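Local coordinates for putative HpcE protein (Mycolicibacterium smegmatis, PDB 6V77) that is of unknown function but belongs to the fumarylacetoacetate hydrolase (FAH) family and holds a zinc ion between carboxylate side chains, at residues V101-G106 and A170-G175; V118-E123 and R253-G258; V147-D152 and T266-F271; Q151-R156 and F176-P181. All blocks are in the same frame, centred on the assembly; numbering follows the deposited sequence.

Contact 1: residues V101-G106 and A170-G175. With EDO (1,2-ethanediol), chain K; SO4 (sulfate ion), chain O.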
loop_
_atom_site.group_PDB
_atom_site.type_symbol
_atom_site.label_atom_id
_atom_site.label_comp_id
_atom_site.label_asym_id
_atom_site.label_seq_id
_atom_site.Cartn_x
_atom_site.Cartn_y
_atom_site.Cartn_z
ATOM N N VAL B 101 4.487 -2.503 -2.172
ATOM C CA VAL B 101 5.087 -3.737 -1.672
ATOM C C VAL B 101 5.938 -4.456 -2.720
ATOM O O VAL B 101 6.888 -5.161 -2.357
ATOM C CB VAL B 101 3.988 -4.668 -1.086
ATOM C CG1 VAL B 101 3.182 -5.383 -2.170
ATOM C CG2 VAL B 101 4.591 -5.658 -0.110
ATOM N N SER B 102 5.669 -4.261 -4.015
ATOM C CA SER B 102 6.493 -4.900 -5.032
ATOM C C SER B 102 7.942 -4.412 -5.005
ATOM O O SER B 102 8.793 -5.082 -5.586
ATOM C CB SER B 102 5.939 -4.680 -6.449
ATOM O OG SER B 102 5.775 -3.304 -6.740
ATOM N N SER B 103 8.225 -3.276 -4.352
ATOM C CA SER B 103 9.581 -2.738 -4.241
ATOM C C SER B 103 10.330 -3.252 -3.025
ATOM O O SER B 103 11.521 -2.953 -2.877
ATOM C CB SER B 103 9.549 -1.204 -4.169
ATOM O OG SER B 103 8.994 -0.776 -2.933
ATOM N N ILE B 104 9.669 -3.984 -2.135
ATOM C CA ILE B 104 10.316 -4.429 -0.907
ATOM C C ILE B 104 11.166 -5.651 -1.216
ATOM O O ILE B 104 10.713 -6.589 -1.883
ATOM C CB ILE B 104 9.271 -4.726 0.182
ATOM C CG1 ILE B 104 8.687 -3.409 0.700
ATOM C CG2 ILE B 104 9.899 -5.558 1.333
ATOM C CD1 ILE B 104 7.583 -3.582 1.742
ATOM N N THR B 105 12.409 -5.629 -0.751
ATOM C CA THR B 105 13.312 -6.761 -0.868
ATOM C C THR B 105 14.060 -6.903 0.449
ATOM O O THR B 105 13.932 -6.074 1.353
ATOM C CB THR B 105 14.325 -6.568 -1.997
ATOM O OG1 THR B 105 15.191 -5.498 -1.627
ATOM C CG2 THR B 105 13.623 -6.219 -3.326
ATOM N N GLY B 106 14.868 -7.949 0.540
ATOM C CA GLY B 106 15.870 -8.024 1.576
ATOM C C GLY B 106 17.074 -7.196 1.159
ATOM O O GLY B 106 17.010 -6.407 0.216
ATOM N N ALA B 170 8.086 7.195 -7.091
ATOM C CA ALA B 170 9.530 7.408 -7.209
ATOM C C ALA B 170 10.340 6.617 -6.196
ATOM O O ALA B 170 11.555 6.422 -6.393
ATOM C CB ALA B 170 9.851 8.888 -7.029
ATOM N N LYS B 171 9.709 6.200 -5.101
ATOM C CA LYS B 171 10.338 5.417 -4.051
ATOM C C LYS B 171 9.965 3.947 -4.131
ATOM O O LYS B 171 10.231 3.203 -3.187
ATOM C CB LYS B 171 9.967 5.998 -2.691
ATOM C CG LYS B 171 10.485 7.443 -2.521
ATOM C CD LYS B 171 9.744 8.116 -1.376
ATOM C CE LYS B 171 10.337 9.461 -1.010
ATOM N NZ LYS B 171 11.658 9.297 -0.304
ATOM N N SER B 172 9.405 3.505 -5.272
ATOM C CA SER B 172 8.884 2.148 -5.401
ATOM C C SER B 172 9.394 1.445 -6.648
ATOM O O SER B 172 8.771 0.482 -7.110
ATOM C CB SER B 172 7.347 2.149 -5.397
ATOM O OG SER B 172 6.882 2.709 -4.192
ATOM N N HIS B 173 10.492 1.931 -7.243
ATOM C CA HIS B 173 11.145 1.160 -8.282
ATOM C C HIS B 173 11.596 -0.183 -7.725
ATOM O O HIS B 173 11.691 -0.372 -6.516
ATOM C CB HIS B 173 12.366 1.909 -8.821
ATOM C CG HIS B 173 12.019 3.078 -9.681
ATOM N ND1 HIS B 173 11.932 2.989 -11.055
ATOM C CD2 HIS B 173 11.764 4.371 -9.369
ATOM C CE1 HIS B 173 11.636 4.177 -11.553
ATOM N NE2 HIS B 173 11.534 5.035 -10.553
ATOM N N ALA B 174 11.894 -1.121 -8.618
ATOM C CA ALA B 174 12.359 -2.430 -8.160
ATOM C C ALA B 174 13.558 -2.281 -7.232
ATOM O O ALA B 174 14.536 -1.603 -7.568
ATOM C CB ALA B 174 12.739 -3.305 -9.354
ATOM N N GLY B 175 13.470 -2.914 -6.066
ATOM C CA GLY B 175 14.536 -2.927 -5.089
ATOM C C GLY B 175 14.733 -1.635 -4.340
ATOM O O GLY B 175 15.729 -1.509 -3.620
HETATM C C1 EDO K . 11.965 -0.032 -13.576
HETATM O O1 EDO K . 12.218 1.344 -13.243
HETATM C C2 EDO K . 11.824 -0.905 -12.323
HETATM O O2 EDO K . 11.227 -0.135 -11.269
HETATM S S SO4 O . 11.704 12.434 1.671
HETATM O O1 SO4 O . 12.560 13.535 2.098
HETATM O O2 SO4 O . 12.082 11.953 0.341
HETATM O O3 SO4 O . 11.803 11.311 2.607
HETATM O O4 SO4 O . 10.313 12.884 1.672
HETATM O O HOH W 1 8.365 -2.133 -7.703
HETATM O O HOH W 2 11.536 -4.979 -5.991
HETATM O O HOH W 3 17.018 -3.861 -3.102
#
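Ser-103 lies against the backbone of Ser-172 and His-173, where the short 3-10 turn of 101-103 runs into strand 104-105 and the irregular loop 170-175 passes beside it; the CA atoms of Ser-103 and Ala-174 are 4.8 Å apart. No direct hydrogen bond joins the two segments. Three waters do the bridging instead: one links Ser-102 OG to Ser-172 O, one Ser-102 O to Gly-175 N, and one Thr-105 OG1 to Gly-175 O. Ser-103 makes the closest touch, its CB lying 3.3 Å from His-173 O and 3.5 Å from Ser-172 O. Its OG, set between the backbone N and the carbonyl carbon (chi1 69°), bonds instead to Phe-100 O and Ser-177 OG. Further along, the methyl CG2 of Thr-105 rests 3.8 Å from CA of Gly-175, a residue with a positive phi of 74° that favours glycine. Lys-171 turns its chain away from this interface; NZ ends 2.8 Å from O2 of a sulfate and is also hydrogen-bonded to Asp-152 OD2 and Ser-154 OG, near the zinc ion. Gln-71 of the second subunit bonds Ser-102 OG. Strand 104-105 pairs in parallel with strand 177-185, while Ala-170 and Lys-171 lean on helix 156-160.

Contact 2: residues V118-E123 and R253-G258. With ZN (zinc ion), chain L.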
loop_
_atom_site.group_PDB
_atom_site.type_symbol
_atom_site.label_atom_id
_atom_site.label_comp_id
_atom_site.label_asym_id
_atom_site.label_seq_id
_atom_site.Cartn_x
_atom_site.Cartn_y
_atom_site.Cartn_z
ATOM N N VAL B 118 18.961 9.118 -8.495
ATOM C CA VAL B 118 18.635 8.155 -7.445
ATOM C C VAL B 118 19.402 8.512 -6.176
ATOM O O VAL B 118 20.632 8.648 -6.186
ATOM C CB VAL B 118 18.932 6.720 -7.900
ATOM C CG1 VAL B 118 18.592 5.759 -6.815
ATOM C CG2 VAL B 118 18.124 6.395 -9.177
ATOM N N ASP B 119 18.669 8.634 -5.078
ATOM C CA ASP B 119 19.172 9.200 -3.843
ATOM C C ASP B 119 19.003 8.179 -2.724
ATOM O O ASP B 119 18.107 7.330 -2.776
ATOM C CB ASP B 119 18.412 10.477 -3.527
ATOM C CG ASP B 119 19.167 11.414 -2.629
ATOM O OD1 ASP B 119 20.265 11.059 -2.137
ATOM O OD2 ASP B 119 18.650 12.531 -2.438
ATOM N N TRP B 120 19.873 8.267 -1.718
ATOM C CA TRP B 120 19.905 7.355 -0.577
ATOM C C TRP B 120 19.217 7.982 0.631
ATOM O O TRP B 120 19.227 9.206 0.800
ATOM C CB TRP B 120 21.357 7.023 -0.206
ATOM C CG TRP B 120 22.184 8.273 0.061
ATOM C CD1 TRP B 120 22.327 8.922 1.259
ATOM C CD2 TRP B 120 22.936 9.034 -0.897
ATOM N NE1 TRP B 120 23.132 10.021 1.105
ATOM C CE2 TRP B 120 23.513 10.118 -0.208
ATOM C CE3 TRP B 120 23.180 8.898 -2.269
ATOM C CZ2 TRP B 120 24.318 11.055 -0.834
ATOM C CZ3 TRP B 120 23.990 9.839 -2.896
ATOM C CH2 TRP B 120 24.552 10.901 -2.177
ATOM N N GLU B 121 18.659 7.120 1.505
ATOM C CA GLU B 121 17.980 7.562 2.735
ATOM C C GLU B 121 18.005 6.394 3.733
ATOM O O GLU B 121 17.126 5.531 3.669
ATOM C CB GLU B 121 16.532 7.994 2.454
ATOM C CG GLU B 121 16.328 9.188 1.492
ATOM C CD GLU B 121 14.948 9.834 1.596
ATOM O OE1 GLU B 121 14.044 9.203 2.179
ATOM O OE2 GLU B 121 14.764 10.974 1.128
ATOM N N VAL B 122 18.973 6.372 4.659
ATOM C CA VAL B 122 18.938 5.340 5.704
ATOM C C VAL B 122 17.755 5.604 6.622
ATOM O O VAL B 122 17.471 6.756 6.976
ATOM C CB VAL B 122 20.247 5.282 6.520
ATOM C CG1 VAL B 122 20.602 6.632 7.154
ATOM C CG2 VAL B 122 20.147 4.220 7.634
ATOM N N GLU B 123 17.035 4.541 7.005
ATOM C CA GLU B 123 15.904 4.730 7.905
ATOM C C GLU B 123 15.787 3.580 8.892
ATOM O O GLU B 123 16.115 2.431 8.580
ATOM C CB GLU B 123 14.577 4.848 7.147
ATOM C CG GLU B 123 14.630 5.865 6.016
ATOM C CD GLU B 123 13.293 6.447 5.656
ATOM O OE1 GLU B 123 12.257 6.023 6.208
ATOM O OE2 GLU B 123 13.306 7.358 4.823
ATOM N N ARG B 253 24.410 15.349 -5.455
ATOM C CA ARG B 253 25.117 14.123 -5.798
ATOM C C ARG B 253 24.128 12.973 -5.771
ATOM O O ARG B 253 23.340 12.869 -4.834
ATOM C CB ARG B 253 26.248 13.842 -4.810
ATOM C CG ARG B 253 26.970 12.533 -5.052
ATOM C CD ARG B 253 27.774 12.119 -3.827
ATOM N NE ARG B 253 28.636 10.982 -4.122
ATOM C CZ ARG B 253 29.534 10.482 -3.280
ATOM N NH1 ARG B 253 29.692 11.012 -2.072
ATOM N NH2 ARG B 253 30.276 9.448 -3.651
ATOM N N PHE B 254 24.163 12.107 -6.778
ATOM C CA PHE B 254 23.270 10.955 -6.764
ATOM C C PHE B 254 24.071 9.685 -6.996
ATOM O O PHE B 254 25.253 9.715 -7.373
ATOM C CB PHE B 254 22.149 11.139 -7.797
ATOM C CG PHE B 254 21.324 12.354 -7.532
ATOM C CD1 PHE B 254 20.457 12.382 -6.448
ATOM C CD2 PHE B 254 21.464 13.493 -8.301
ATOM C CE1 PHE B 254 19.709 13.513 -6.159
ATOM C CE2 PHE B 254 20.708 14.631 -8.021
ATOM C CZ PHE B 254 19.827 14.629 -6.943
ATOM N N LEU B 255 23.426 8.553 -6.740
ATOM C CA LEU B 255 24.104 7.275 -6.908
ATOM C C LEU B 255 24.495 7.073 -8.370
ATOM O O LEU B 255 23.761 7.446 -9.295
ATOM C CB LEU B 255 23.207 6.141 -6.407
ATOM C CG LEU B 255 23.055 6.190 -4.886
ATOM C CD1 LEU B 255 21.759 5.447 -4.461
ATOM C CD2 LEU B 255 24.293 5.615 -4.206
ATOM N N ALA B 256 25.692 6.549 -8.580
ATOM C CA ALA B 256 26.219 6.347 -9.917
ATOM C C ALA B 256 26.544 4.875 -10.100
ATOM O O ALA B 256 26.720 4.154 -9.117
ATOM C CB ALA B 256 27.474 7.205 -10.148
ATOM N N PRO B 257 26.625 4.387 -11.343
ATOM C CA PRO B 257 26.970 2.977 -11.538
ATOM C C PRO B 257 28.277 2.655 -10.835
ATOM O O PRO B 257 29.241 3.422 -10.894
ATOM C CB PRO B 257 27.100 2.846 -13.060
ATOM C CG PRO B 257 26.296 3.929 -13.599
ATOM C CD PRO B 257 26.353 5.065 -12.621
ATOM N N GLY B 258 28.296 1.520 -10.152
ATOM C CA GLY B 258 29.461 1.097 -9.416
ATOM C C GLY B 258 29.527 1.583 -7.987
ATOM O O GLY B 258 30.334 1.052 -7.217
HETATM ZN ZN ZN L . 12.254 8.595 3.383
HETATM O O HOH W 4 21.162 8.408 -10.154
HETATM O O HOH W 5 10.549 7.728 4.364
#
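Trp-120 reaches across to 253-258 with the six-membered part of its indole. From CB, which starts the side chain off beside the contact, a chi1 of 55° sets CG between the backbone N and the carbonyl carbon and swings the ring toward the loop. CE3 comes first, 3.8 Å from Leu-255 CG, which sits at the ring edge close to its plane. CZ3 follows, 3.7 Å from Arg-253 O and a little farther from Phe-254 CA. At the far end CH2 lies 3.5 Å from Arg-253 O and 3.8 Å from Arg-253 CD, the extended arginine crossing the indole at about a right angle. Back at the other side of the ring, NE1 is hydrogen-bonded to Gly-244. Asp-119 OD1 sits over one indole face, toward the rim, and is itself held by Gly-246 N.

The backbones meet in one nearly straight bond, Leu-255 N to Val-118 O at 2.8 Å with an N-H...O angle of 170°. Leu-255 CD1 then packs on Val-118 CG1, and the Phe-254 ring turns its edge to Asp-119 OD2, with ring and carboxylate planes perpendicular.

Just past Trp-120, the same strand 118-128 delivers Glu-121 OE1 and Glu-123 OE2 to the zinc ion, each at 2.2 Å. With Asp-152 they form the three-carboxylate metal site characteristic of the FAH fold, and the loop 253-258 packs against the strand that carries two of those three carboxylates.

Contact 3: residues V147-D152 and T266-F271. With ZN (zinc ion), chain L; EDO (1,2-ethanediol), chain N.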
loop_
_atom_site.group_PDB
_atom_site.type_symbol
_atom_site.label_atom_id
_atom_site.label_comp_id
_atom_site.label_asym_id
_atom_site.label_seq_id
_atom_site.Cartn_x
_atom_site.Cartn_y
_atom_site.Cartn_z
ATOM N N VAL B 147 12.395 -3.993 15.079
ATOM C CA VAL B 147 12.888 -2.959 14.181
ATOM C C VAL B 147 13.899 -3.589 13.241
ATOM O O VAL B 147 14.440 -4.662 13.506
ATOM C CB VAL B 147 13.544 -1.780 14.940
ATOM C CG1 VAL B 147 12.519 -1.109 15.850
ATOM C CG2 VAL B 147 14.790 -2.252 15.741
ATOM N N SER B 148 14.159 -2.907 12.129
ATOM C CA SER B 148 15.181 -3.381 11.215
ATOM C C SER B 148 15.798 -2.175 10.510
ATOM O O SER B 148 15.433 -1.021 10.762
ATOM C CB SER B 148 14.599 -4.417 10.233
ATOM O OG SER B 148 15.665 -5.114 9.571
ATOM N N VAL B 149 16.737 -2.452 9.605
ATOM C CA VAL B 149 17.405 -1.410 8.832
ATOM C C VAL B 149 16.716 -1.310 7.482
ATOM O O VAL B 149 16.369 -2.333 6.880
ATOM C CB VAL B 149 18.903 -1.722 8.637
ATOM C CG1 VAL B 149 19.624 -0.528 7.974
ATOM C CG2 VAL B 149 19.610 -2.130 9.955
ATOM N N GLY B 150 16.526 -0.086 6.988
ATOM C CA GLY B 150 15.960 0.099 5.662
ATOM C C GLY B 150 16.649 1.213 4.895
ATOM O O GLY B 150 17.352 2.055 5.464
ATOM N N GLN B 151 16.431 1.191 3.579
ATOM C CA GLN B 151 16.765 2.290 2.680
ATOM C C GLN B 151 15.471 2.756 2.041
ATOM O O GLN B 151 14.680 1.928 1.586
ATOM C CB GLN B 151 17.733 1.854 1.588
ATOM C CG GLN B 151 19.209 2.069 1.938
ATOM C CD GLN B 151 19.613 3.533 1.938
ATOM O OE1 GLN B 151 19.033 4.354 1.225
ATOM N NE2 GLN B 151 20.638 3.866 2.735
ATOM N N ASP B 152 15.236 4.062 2.027
ATOM C CA ASP B 152 14.159 4.614 1.200
ATOM C C ASP B 152 14.800 5.223 -0.044
ATOM O O ASP B 152 14.963 6.436 -0.163
ATOM C CB ASP B 152 13.332 5.639 1.969
ATOM C CG ASP B 152 12.213 6.224 1.134
ATOM O OD1 ASP B 152 11.916 5.675 0.046
ATOM O OD2 ASP B 152 11.603 7.222 1.551
ATOM N N THR B 266 23.468 0.989 14.382
ATOM C CA THR B 266 24.490 0.380 15.230
ATOM C C THR B 266 23.833 -0.512 16.271
ATOM O O THR B 266 22.894 -0.097 16.954
ATOM C CB THR B 266 25.340 1.451 15.906
ATOM O OG1 THR B 266 25.871 2.331 14.895
ATOM C CG2 THR B 266 26.501 0.794 16.692
ATOM N N GLY B 267 24.300 -1.757 16.352
ATOM C CA GLY B 267 23.700 -2.743 17.230
ATOM C C GLY B 267 22.469 -3.441 16.685
ATOM O O GLY B 267 21.982 -4.389 17.326
ATOM N N VAL B 268 21.946 -3.012 15.540
ATOM C CA VAL B 268 20.770 -3.625 14.923
ATOM C C VAL B 268 21.139 -4.376 13.648
ATOM O O VAL B 268 20.774 -5.537 13.478
ATOM C CB VAL B 268 19.677 -2.571 14.648
ATOM C CG1 VAL B 268 18.580 -3.152 13.736
ATOM C CG2 VAL B 268 19.093 -2.080 15.977
ATOM N N GLY B 269 21.868 -3.731 12.737
ATOM C CA GLY B 269 22.246 -4.436 11.526
ATOM C C GLY B 269 22.937 -3.529 10.533
ATOM O O GLY B 269 23.040 -2.311 10.714
ATOM N N GLU B 270 23.411 -4.155 9.462
ATOM C CA GLU B 270 23.936 -3.374 8.348
ATOM C C GLU B 270 23.787 -4.164 7.058
ATOM O O GLU B 270 23.668 -5.390 7.076
ATOM C CB GLU B 270 25.410 -3.016 8.552
ATOM C CG GLU B 270 26.332 -4.213 8.480
ATOM C CD GLU B 270 27.784 -3.788 8.447
ATOM O OE1 GLU B 270 28.369 -3.638 9.527
ATOM O OE2 GLU B 270 28.318 -3.571 7.337
ATOM N N PHE B 271 23.851 -3.450 5.931
ATOM C CA PHE B 271 23.976 -4.117 4.646
ATOM C C PHE B 271 24.618 -3.178 3.638
ATOM O O PHE B 271 24.570 -1.956 3.780
ATOM C CB PHE B 271 22.624 -4.644 4.131
ATOM C CG PHE B 271 21.504 -3.615 4.019
ATOM C CD1 PHE B 271 21.362 -2.821 2.883
ATOM C CD2 PHE B 271 20.503 -3.560 4.998
ATOM C CE1 PHE B 271 20.294 -1.920 2.755
ATOM C CE2 PHE B 271 19.444 -2.678 4.898
ATOM C CZ PHE B 271 19.320 -1.856 3.773
HETATM ZN ZN ZN L . 12.254 8.595 3.383
HETATM C C1 EDO N . 25.815 -2.574 12.459
HETATM O O1 EDO N . 27.041 -1.858 12.241
HETATM C C2 EDO N . 25.894 -3.333 13.776
HETATM O O2 EDO N . 26.437 -2.453 14.768
HETATM O O HOH W 5 10.549 7.728 4.364
#
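Val-268 and Gly-269 both face Ile-265 in a classic beta bulge, and this irregular start of strand 269-277 is what meets strand 144-155 through Val-149. The two strands belong to different sheets of the FAH fold. They run in nearly the same direction, 25° apart, with axes 7.0 Å from each other at closest approach and no hydrogen bond between them, so the contact is one of side chains against each other and against backbone.

Val-149 sits at the middle of the interface. Its CG2 lies against the bulge, 3.5 Å from Gly-269 O and 4.0 Å from Val-268 CG1. Gly-269 carries no side chain there, where a CB would come tight against that methyl. The other branch, CG1, stands anti to the backbone N (chi1 -173°) and meets Phe-271 CE2 at 3.8 Å, the two side chains lying alongside with their tips running opposite ways. Val-147 CG2 adds a looser touch on Val-268 CG2.

Phe-271 brings its ring in edge first, toward the backbone of 149-151. Beyond it, Gln-151 touches the ring loosely through CG and turns its amide away, OE1 to Glu-121 N and NE2 to Thr-263 OG1, which links it to strand 118-128 of its own sheet and to strand 260-265 of the other. At the end of segment 147-152, Asp-152 OD2 binds the zinc ion at 2.4 Å, and Lys-99 pairs with its OD1. On the other segment, the N-H of Gly-267 is directed almost straight (178°) at O2 of a 1,2-ethanediol, 2.7 Å from Gly-267 N.

Contact 4: residues Q151-R156 and F176-P181. With ZN (zinc ion), chain L; SO4 (sulfate ion), chain O.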
loop_
_atom_site.group_PDB
_atom_site.type_symbol
_atom_site.label_atom_id
_atom_site.label_comp_id
_atom_site.label_asym_id
_atom_site.label_seq_id
_atom_site.Cartn_x
_atom_site.Cartn_y
_atom_site.Cartn_z
ATOM N N GLN B 151 16.431 1.191 3.579
ATOM C CA GLN B 151 16.765 2.290 2.680
ATOM C C GLN B 151 15.471 2.756 2.041
ATOM O O GLN B 151 14.680 1.928 1.586
ATOM C CB GLN B 151 17.733 1.854 1.588
ATOM C CG GLN B 151 19.209 2.069 1.938
ATOM C CD GLN B 151 19.613 3.533 1.938
ATOM O OE1 GLN B 151 19.033 4.354 1.225
ATOM N NE2 GLN B 151 20.638 3.866 2.735
ATOM N N ASP B 152 15.236 4.062 2.027
ATOM C CA ASP B 152 14.159 4.614 1.200
ATOM C C ASP B 152 14.800 5.223 -0.044
ATOM O O ASP B 152 14.963 6.436 -0.163
ATOM C CB ASP B 152 13.332 5.639 1.969
ATOM C CG ASP B 152 12.213 6.224 1.134
ATOM O OD1 ASP B 152 11.916 5.675 0.046
ATOM O OD2 ASP B 152 11.603 7.222 1.551
ATOM N N LEU B 153 15.181 4.354 -0.984
ATOM C CA LEU B 153 15.803 4.837 -2.212
ATOM C C LEU B 153 14.766 5.613 -3.007
ATOM O O LEU B 153 13.599 5.225 -3.060
ATOM C CB LEU B 153 16.356 3.673 -3.033
ATOM C CG LEU B 153 17.454 2.907 -2.295
ATOM C CD1 LEU B 153 17.795 1.606 -3.000
ATOM C CD2 LEU B 153 18.690 3.799 -2.246
ATOM N N SER B 154 15.194 6.715 -3.616
ATOM C CA SER B 154 14.264 7.708 -4.149
ATOM C C SER B 154 14.773 8.226 -5.479
ATOM O O SER B 154 15.863 8.800 -5.532
ATOM C CB SER B 154 14.102 8.877 -3.165
ATOM O OG SER B 154 13.768 8.413 -1.847
ATOM N N GLU B 155 13.971 8.094 -6.535
ATOM C CA GLU B 155 14.306 8.723 -7.811
ATOM C C GLU B 155 13.753 10.149 -7.762
ATOM O O GLU B 155 12.554 10.371 -7.949
ATOM C CB GLU B 155 13.755 7.903 -8.978
ATOM C CG GLU B 155 14.418 8.238 -10.300
ATOM C CD GLU B 155 14.012 9.600 -10.767
ATOM O OE1 GLU B 155 12.837 9.751 -11.164
ATOM O OE2 GLU B 155 14.836 10.527 -10.677
ATOM N N ARG B 156 14.637 11.134 -7.530
ATOM C CA ARG B 156 14.158 12.469 -7.171
ATOM C C ARG B 156 13.454 13.180 -8.320
ATOM O O ARG B 156 12.620 14.057 -8.063
ATOM C CB ARG B 156 15.305 13.339 -6.669
ATOM C CG ARG B 156 15.988 12.767 -5.442
ATOM C CD ARG B 156 15.068 12.780 -4.203
ATOM N NE ARG B 156 15.889 12.611 -3.004
ATOM C CZ ARG B 156 15.434 12.280 -1.800
ATOM N NH1 ARG B 156 14.134 12.052 -1.590
ATOM N NH2 ARG B 156 16.298 12.166 -0.796
ATOM N N PHE B 176 13.822 -0.674 -4.477
ATOM C CA PHE B 176 13.980 0.589 -3.761
ATOM C C PHE B 176 13.581 0.538 -2.287
ATOM O O PHE B 176 13.735 1.557 -1.603
ATOM C CB PHE B 176 13.203 1.711 -4.468
ATOM C CG PHE B 176 14.007 2.437 -5.549
ATOM C CD1 PHE B 176 15.036 1.790 -6.236
ATOM C CD2 PHE B 176 13.721 3.761 -5.879
ATOM C CE1 PHE B 176 15.771 2.446 -7.237
ATOM C CE2 PHE B 176 14.449 4.433 -6.898
ATOM C CZ PHE B 176 15.486 3.774 -7.553
ATOM N N SER B 177 13.110 -0.595 -1.760
ATOM C CA SER B 177 12.729 -0.702 -0.349
ATOM C C SER B 177 13.370 -1.920 0.301
ATOM O O SER B 177 12.672 -2.824 0.776
ATOM C CB SER B 177 11.206 -0.755 -0.209
ATOM O OG SER B 177 10.632 0.256 -1.020
ATOM N N PRO B 178 14.700 -1.977 0.366
ATOM C CA PRO B 178 15.332 -3.089 1.077
ATOM C C PRO B 178 15.172 -2.931 2.580
ATOM O O PRO B 178 15.289 -1.828 3.124
ATOM C CB PRO B 178 16.809 -2.985 0.659
ATOM C CG PRO B 178 17.017 -1.498 0.497
ATOM C CD PRO B 178 15.694 -0.992 -0.121
ATOM N N ILE B 179 14.908 -4.053 3.250
ATOM C CA ILE B 179 14.755 -4.105 4.698
ATOM C C ILE B 179 15.525 -5.315 5.192
ATOM O O ILE B 179 15.396 -6.399 4.617
ATOM C CB ILE B 179 13.274 -4.236 5.128
ATOM C CG1 ILE B 179 12.409 -3.150 4.486
ATOM C CG2 ILE B 179 13.165 -4.217 6.676
ATOM C CD1 ILE B 179 10.899 -3.381 4.683
ATOM N N GLY B 180 16.306 -5.147 6.259
ATOM C CA GLY B 180 17.033 -6.259 6.824
ATOM C C GLY B 180 18.364 -5.851 7.412
ATOM O O GLY B 180 18.634 -4.662 7.607
ATOM N N PRO B 181 19.227 -6.836 7.727
ATOM C CA PRO B 181 19.016 -8.264 7.465
ATOM C C PRO B 181 18.088 -8.963 8.456
ATOM O O PRO B 181 17.510 -9.992 8.106
ATOM C CB PRO B 181 20.428 -8.848 7.578
ATOM C CG PRO B 181 21.105 -7.945 8.565
ATOM C CD PRO B 181 20.586 -6.567 8.232
HETATM ZN ZN ZN L . 12.254 8.595 3.383
HETATM S S SO4 O . 11.704 12.434 1.671
HETATM O O1 SO4 O . 12.560 13.535 2.098
HETATM O O2 SO4 O . 12.082 11.953 0.341
HETATM O O3 SO4 O . 11.803 11.311 2.607
HETATM O O4 SO4 O . 10.313 12.884 1.672
HETATM O O HOH W 5 10.549 7.728 4.364
#
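Phe-176 lies against Leu-153 through one face of its ring: the leucine CB stands 3.9 Å from the centroid, 21° off the ring normal, in a CH-pi contact. CD2 of Phe-176 comes 3.2 Å from Leu-153 O, and at the ring edge CE2 is 3.7 Å from Glu-155 N. Leu-153 O is buried here and has no hydrogen-bond partner in the model. Leu-153 also gives its N-H to Phe-176 O at 3.2 Å, in the carbonyl plane, so this pair is joined by backbone and side chain alike.

Pro-178 provides the third large patch. Its CG packs 3.6 Å from Gln-151 CB, and its carbonyl O accepts Gln-151 N at 3.3 Å. Between the two backbone hydrogen bonds, Gln-151 N to Pro-178 O and Leu-153 N to Phe-176 O, Gln-151 O and Phe-176 O come near each other as two acceptors.

Ser-154 OG bonds back to Asp-152 O, from above the carbonyl plane. Arg-156, at the start of helix 156-160, offers NH1 to a sulfate oxygen in its guanidinium plane and forms salt bridges with Asp-119 and Glu-121. Strands 144-155 and 177-185 pair antiparallel here, beside Asp-152 of the carboxylate metal site of an FAH-family fold.

All four contacts fall within the FAH C-terminal region and reach the same large mixed beta-sheet. Contacts 1 and 4 lie nearest, their centres 7 Å apart, because strands 104-105 and 177-185 are neighbours; contacts 1 and 3, like 2 and 3, are about 16 Å apart. Strand 144-155 serves both contact 3 and contact 4, which share Gln-151 and Asp-152, and it pairs with strand 118-128 of contact 2. Along the chain, contact 4 is nested within the loop closed by contact 2, while the segments of contact 1 alternate with those of the others. Contacts 2, 3 and 4 each contribute to one zinc site, toward which Lys-171 of contact 1 extends.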